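Pseudoazurin (Methylobacterium extorquens, PDB 1PMY) binds a single copper ion and, as a member of the blue copper protein family, probably carries electrons between redox partners in the periplasm. Local coordinates at residues Gly39-Ala53 with Lys70-Tyr82. Residues are numbered along the deposited sequence; the frame is centred on the assembly and turned at random.
Sequences GHNVETIKGMAPDGA and KEGVYGFKCAPHY. With CU (copper (II) ion), chain B.
E43 and K77 form an antiparallel hydrogen-bonded pair: E43 N gives to K77 O and K77 N to E43 O, the latter almost straight at 174°. A type II turn from I45 to M48, with G47 at a positive phi, follows the short edge strand 43-44; I45 N still reaches G75 O, from above the carbonyl plane, and G75 N gives to M48 O, while a water bridges M48 O and G75 O. A side chain on G75 would strike M48 SD, so glycine fits here. E43 and K77 extend side by side on one sheet face, where a water accepts from K77 NZ and gives only a weak hydrogen bond to E43 OE1, with E43 OE2 hydrogen-bonded to Y55. Beyond the turn, P50 crosses Y74 at about a right angle and sets CD over the ring centre, 3.5 Å from the centroid, a CH-pi contact. A53 CB lies 3.7 Å from Y74 CE2, and Y74 OH donates to K70 O at the ring's edge, which fixes the ring under the proline. A leucine in place of Y74 would probably leave K70 O without this donor and P50 without a flat face to rest on. At the other end, N41 CG sits between its backbone N and carbonyl carbon (chi1 76°), which brings OD1 within 2.8 Å of A79 N, in the carbonyl plane. N41 N donates to C78 SG (3.6 Å) in a nearly straight bond that probably tempers the thiolate's charge. Copper is bound by H40 ND1, C78 SG and H81 ND1, the histidine rings meeting rim to rim with planes at 62°; M86 completes the site. One histidine from residues 39-53, with cysteine and histidine from the loop after strand 72-77, is the type 1 copper site of the cupredoxin fold.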
loop_
_atom_site.group_PDB
_atom_site.type_symbol
_atom_site.label_atom_id
_atom_site.label_comp_id
_atom_site.label_asym_id
_atom_site.label_seq_id
_atom_site.Cartn_x
_atom_site.Cartn_y
_atom_site.Cartn_z
ATOM N N GLY A 39 8.016 14.372 -2.913
ATOM C CA GLY A 39 8.858 13.680 -1.912
ATOM C C GLY A 39 8.288 12.324 -1.447
ATOM O O GLY A 39 8.773 11.883 -0.403
ATOM N N HIS A 40 7.346 11.781 -2.127
ATOM C CA HIS A 40 6.781 10.454 -1.766
ATOM C C HIS A 40 7.061 9.435 -2.845
ATOM O O HIS A 40 7.225 9.832 -4.015
ATOM C CB HIS A 40 5.320 10.573 -1.385
ATOM C CG HIS A 40 4.999 11.526 -0.307
ATOM N ND1 HIS A 40 5.228 11.478 1.043
ATOM C CD2 HIS A 40 4.372 12.758 -0.493
ATOM C CE1 HIS A 40 4.779 12.534 1.650
ATOM N NE2 HIS A 40 4.236 13.304 0.744
ATOM N N ASN A 41 7.097 8.153 -2.448
ATOM C CA ASN A 41 7.184 7.068 -3.478
ATOM C C ASN A 41 6.275 5.928 -2.949
ATOM O O ASN A 41 5.694 6.024 -1.865
ATOM C CB ASN A 41 8.517 6.626 -3.935
ATOM C CG ASN A 41 9.263 5.719 -2.937
ATOM O OD1 ASN A 41 8.801 5.726 -1.764
ATOM N ND2 ASN A 41 10.105 4.909 -3.553
ATOM N N VAL A 42 6.401 4.827 -3.675
ATOM C CA VAL A 42 5.711 3.580 -3.337
ATOM C C VAL A 42 6.730 2.416 -3.516
ATOM O O VAL A 42 7.483 2.313 -4.520
ATOM C CB VAL A 42 4.512 3.372 -4.345
ATOM C CG1 VAL A 42 3.720 2.146 -3.809
ATOM C CG2 VAL A 42 3.523 4.569 -4.205
ATOM N N GLU A 43 6.742 1.597 -2.483
ATOM C CA GLU A 43 7.685 0.429 -2.549
ATOM C C GLU A 43 7.050 -0.718 -1.822
ATOM O O GLU A 43 6.388 -0.561 -0.742
ATOM C CB GLU A 43 9.070 0.748 -1.972
ATOM C CG GLU A 43 10.068 -0.408 -1.967
ATOM C CD GLU A 43 11.483 -0.094 -1.574
ATOM O OE1 GLU A 43 11.720 1.086 -1.355
ATOM O OE2 GLU A 43 12.351 -0.970 -1.543
ATOM N N THR A 44 7.263 -1.878 -2.403
ATOM C CA THR A 44 6.728 -3.121 -1.740
ATOM C C THR A 44 7.340 -3.216 -0.296
ATOM O O THR A 44 8.541 -2.864 -0.129
ATOM C CB THR A 44 7.340 -4.338 -2.558
ATOM O OG1 THR A 44 6.792 -4.232 -3.903
ATOM C CG2 THR A 44 7.104 -5.733 -1.937
ATOM N N ILE A 45 6.551 -3.709 0.625
ATOM C CA ILE A 45 7.134 -4.075 1.941
ATOM C C ILE A 45 7.350 -5.634 1.826
ATOM O O ILE A 45 6.408 -6.416 1.584
ATOM C CB ILE A 45 6.146 -3.817 3.091
ATOM C CG1 ILE A 45 6.216 -2.276 3.320
ATOM C CG2 ILE A 45 6.757 -4.506 4.440
ATOM C CD1 ILE A 45 4.896 -1.775 3.970
ATOM N N LYS A 46 8.613 -6.054 1.818
ATOM C CA LYS A 46 8.896 -7.517 1.670
ATOM C C LYS A 46 8.141 -8.307 2.698
ATOM O O LYS A 46 8.034 -7.942 3.898
ATOM C CB LYS A 46 10.436 -7.633 1.866
ATOM C CG LYS A 46 10.786 -9.047 1.504
ATOM C CD LYS A 46 12.179 -9.449 1.161
ATOM C CE LYS A 46 12.568 -10.865 1.546
ATOM N NZ LYS A 46 12.621 -10.971 3.060
ATOM N N GLY A 47 7.536 -9.423 2.330
ATOM C CA GLY A 47 6.770 -10.317 3.179
ATOM C C GLY A 47 5.289 -9.891 3.132
ATOM O O GLY A 47 4.460 -10.633 3.713
ATOM N N MET A 48 5.007 -8.826 2.352
ATOM C CA MET A 48 3.588 -8.372 2.275
ATOM C C MET A 48 3.163 -8.371 0.781
ATOM O O MET A 48 2.769 -7.326 0.237
ATOM C CB MET A 48 3.255 -7.022 2.951
ATOM C CG MET A 48 3.582 -7.013 4.392
ATOM S SD MET A 48 3.214 -5.416 5.158
ATOM C CE MET A 48 1.437 -5.637 5.414
ATOM N N ALA A 49 3.221 -9.557 0.160
ATOM C CA ALA A 49 2.823 -9.693 -1.263
ATOM C C ALA A 49 2.617 -11.153 -1.646
ATOM O O ALA A 49 3.418 -11.990 -1.164
ATOM C CB ALA A 49 3.873 -9.079 -2.191
ATOM N N PRO A 50 1.689 -11.401 -2.543
ATOM C CA PRO A 50 1.507 -12.818 -2.967
ATOM C C PRO A 50 2.742 -13.211 -3.745
ATOM O O PRO A 50 3.494 -12.453 -4.338
ATOM C CB PRO A 50 0.176 -12.794 -3.681
ATOM C CG PRO A 50 0.088 -11.411 -4.264
ATOM C CD PRO A 50 0.752 -10.495 -3.186
ATOM N N ASP A 51 3.021 -14.533 -3.691
ATOM C CA ASP A 51 4.230 -15.064 -4.353
ATOM C C ASP A 51 4.030 -14.908 -5.843
ATOM O O ASP A 51 2.879 -15.046 -6.274
ATOM C CB ASP A 51 4.702 -16.395 -3.791
ATOM C CG ASP A 51 3.628 -17.418 -3.682
ATOM O OD1 ASP A 51 2.805 -17.442 -4.655
ATOM O OD2 ASP A 51 3.575 -18.167 -2.644
ATOM N N GLY A 52 5.081 -14.480 -6.503
ATOM C CA GLY A 52 4.902 -14.250 -7.973
ATOM C C GLY A 52 4.698 -12.801 -8.340
ATOM O O GLY A 52 4.931 -12.465 -9.525
ATOM N N ALA A 53 4.266 -11.950 -7.400
ATOM C CA ALA A 53 4.099 -10.511 -7.693
ATOM C C ALA A 53 5.485 -9.865 -7.879
ATOM O O ALA A 53 6.495 -10.207 -7.191
ATOM C CB ALA A 53 3.270 -9.871 -6.620
ATOM N N LYS A 70 -1.909 -10.760 -9.777
ATOM C CA LYS A 70 -2.014 -11.869 -8.814
ATOM C C LYS A 70 -2.988 -11.479 -7.748
ATOM O O LYS A 70 -2.840 -10.329 -7.203
ATOM C CB LYS A 70 -0.671 -12.168 -8.161
ATOM C CG LYS A 70 0.529 -12.337 -9.095
ATOM C CD LYS A 70 0.593 -13.755 -9.621
ATOM C CE LYS A 70 1.699 -13.753 -10.746
ATOM N NZ LYS A 70 1.851 -15.188 -11.137
ATOM N N GLU A 71 -3.905 -12.282 -7.355
ATOM C CA GLU A 71 -4.828 -11.935 -6.227
ATOM C C GLU A 71 -4.122 -12.086 -4.870
ATOM O O GLU A 71 -3.138 -12.860 -4.744
ATOM C CB GLU A 71 -6.006 -12.910 -6.253
ATOM C CG GLU A 71 -6.869 -12.745 -7.545
ATOM C CD GLU A 71 -8.169 -13.499 -7.338
ATOM O OE1 GLU A 71 -8.586 -13.906 -6.273
ATOM O OE2 GLU A 71 -8.799 -13.647 -8.353
ATOM N N GLY A 72 -4.613 -11.376 -3.880
ATOM C CA GLY A 72 -3.997 -11.447 -2.537
ATOM C C GLY A 72 -3.841 -10.047 -1.944
ATOM O O GLY A 72 -4.415 -9.076 -2.427
ATOM N N VAL A 73 -3.118 -10.006 -0.841
ATOM C CA VAL A 73 -2.882 -8.884 0.020
ATOM C C VAL A 73 -1.466 -8.313 -0.177
ATOM O O VAL A 73 -0.483 -9.094 -0.228
ATOM C CB VAL A 73 -2.997 -9.387 1.523
ATOM C CG1 VAL A 73 -2.899 -8.233 2.501
ATOM C CG2 VAL A 73 -4.437 -9.996 1.666
ATOM N N TYR A 74 -1.425 -7.011 -0.433
ATOM C CA TYR A 74 -0.136 -6.322 -0.723
ATOM C C TYR A 74 0.054 -5.191 0.310
ATOM O O TYR A 74 -0.950 -4.467 0.552
ATOM C CB TYR A 74 -0.300 -5.634 -2.073
ATOM C CG TYR A 74 -0.358 -6.558 -3.262
ATOM C CD1 TYR A 74 -1.552 -7.260 -3.556
ATOM C CD2 TYR A 74 0.765 -6.743 -4.056
ATOM C CE1 TYR A 74 -1.550 -8.072 -4.725
ATOM C CE2 TYR A 74 0.748 -7.580 -5.178
ATOM C CZ TYR A 74 -0.449 -8.248 -5.501
ATOM O OH TYR A 74 -0.486 -9.006 -6.651
ATOM N N GLY A 75 1.263 -5.020 0.827
ATOM C CA GLY A 75 1.488 -3.847 1.717
ATOM C C GLY A 75 2.578 -3.003 0.961
ATOM O O GLY A 75 3.467 -3.674 0.355
ATOM N N PHE A 76 2.295 -1.712 1.006
ATOM C CA PHE A 76 3.263 -0.810 0.336
ATOM C C PHE A 76 3.627 0.275 1.368
ATOM O O PHE A 76 2.772 0.646 2.144
ATOM C CB PHE A 76 2.611 -0.107 -0.875
ATOM C CG PHE A 76 2.289 -1.013 -2.037
ATOM C CD1 PHE A 76 3.358 -1.483 -2.773
ATOM C CD2 PHE A 76 0.980 -1.483 -2.253
ATOM C CE1 PHE A 76 3.116 -2.379 -3.827
ATOM C CE2 PHE A 76 0.715 -2.321 -3.347
ATOM C CZ PHE A 76 1.804 -2.754 -4.081
ATOM N N LYS A 77 4.839 0.727 1.228
ATOM C CA LYS A 77 5.350 1.840 2.048
ATOM C C LYS A 77 5.772 2.949 1.052
ATOM O O LYS A 77 5.983 2.798 -0.135
ATOM C CB LYS A 77 6.638 1.342 2.802
ATOM C CG LYS A 77 7.870 0.988 2.015
ATOM C CD LYS A 77 9.035 0.658 3.003
ATOM C CE LYS A 77 10.203 0.146 2.180
ATOM N NZ LYS A 77 11.321 -0.085 3.200
ATOM N N CYS A 78 5.915 4.120 1.700
ATOM C CA CYS A 78 6.594 5.269 1.104
ATOM C C CYS A 78 8.022 5.123 1.685
ATOM O O CYS A 78 8.119 5.144 2.945
ATOM C CB CYS A 78 5.913 6.594 1.449
ATOM S SG CYS A 78 7.073 7.924 1.128
ATOM N N ALA A 79 9.028 4.813 0.878
ATOM C CA ALA A 79 10.377 4.622 1.451
ATOM C C ALA A 79 10.890 5.625 2.381
ATOM O O ALA A 79 11.176 5.264 3.578
ATOM C CB ALA A 79 11.347 3.920 0.561
ATOM N N PRO A 80 10.978 6.911 2.019
ATOM C CA PRO A 80 11.494 7.952 2.903
ATOM C C PRO A 80 10.581 8.152 4.137
ATOM O O PRO A 80 11.204 8.537 5.171
ATOM C CB PRO A 80 11.418 9.228 2.070
ATOM C CG PRO A 80 10.654 8.906 0.852
ATOM C CD PRO A 80 10.688 7.373 0.602
ATOM N N HIS A 81 9.267 7.824 4.075
ATOM C CA HIS A 81 8.433 8.037 5.270
ATOM C C HIS A 81 7.899 6.788 5.930
ATOM O O HIS A 81 6.815 6.812 6.562
ATOM C CB HIS A 81 7.201 9.015 4.974
ATOM C CG HIS A 81 7.692 10.242 4.303
ATOM N ND1 HIS A 81 7.216 10.680 3.067
ATOM C CD2 HIS A 81 8.617 11.143 4.738
ATOM C CE1 HIS A 81 7.876 11.839 2.791
ATOM N NE2 HIS A 81 8.664 12.143 3.759
ATOM N N TYR A 82 8.555 5.640 5.766
ATOM C CA TYR A 82 8.060 4.383 6.419
ATOM C C TYR A 82 8.044 4.474 7.947
ATOM O O TYR A 82 7.009 4.140 8.539
ATOM C CB TYR A 82 8.899 3.234 5.821
ATOM C CG TYR A 82 8.625 1.917 6.550
ATOM C CD1 TYR A 82 7.407 1.267 6.571
ATOM C CD2 TYR A 82 9.642 1.441 7.400
ATOM C CE1 TYR A 82 7.217 0.070 7.293
ATOM C CE2 TYR A 82 9.444 0.293 8.194
ATOM C CZ TYR A 82 8.289 -0.441 8.052
ATOM O OH TYR A 82 8.098 -1.498 8.925
HETATM CU CU CU B . 6.109 9.740 1.739
HETATM O O HOH W 1 13.314 0.327 1.440
HETATM O O HOH W 2 3.403 -5.475 -1.904
HETATM O O HOH W 3 5.127 -14.278 -11.684
#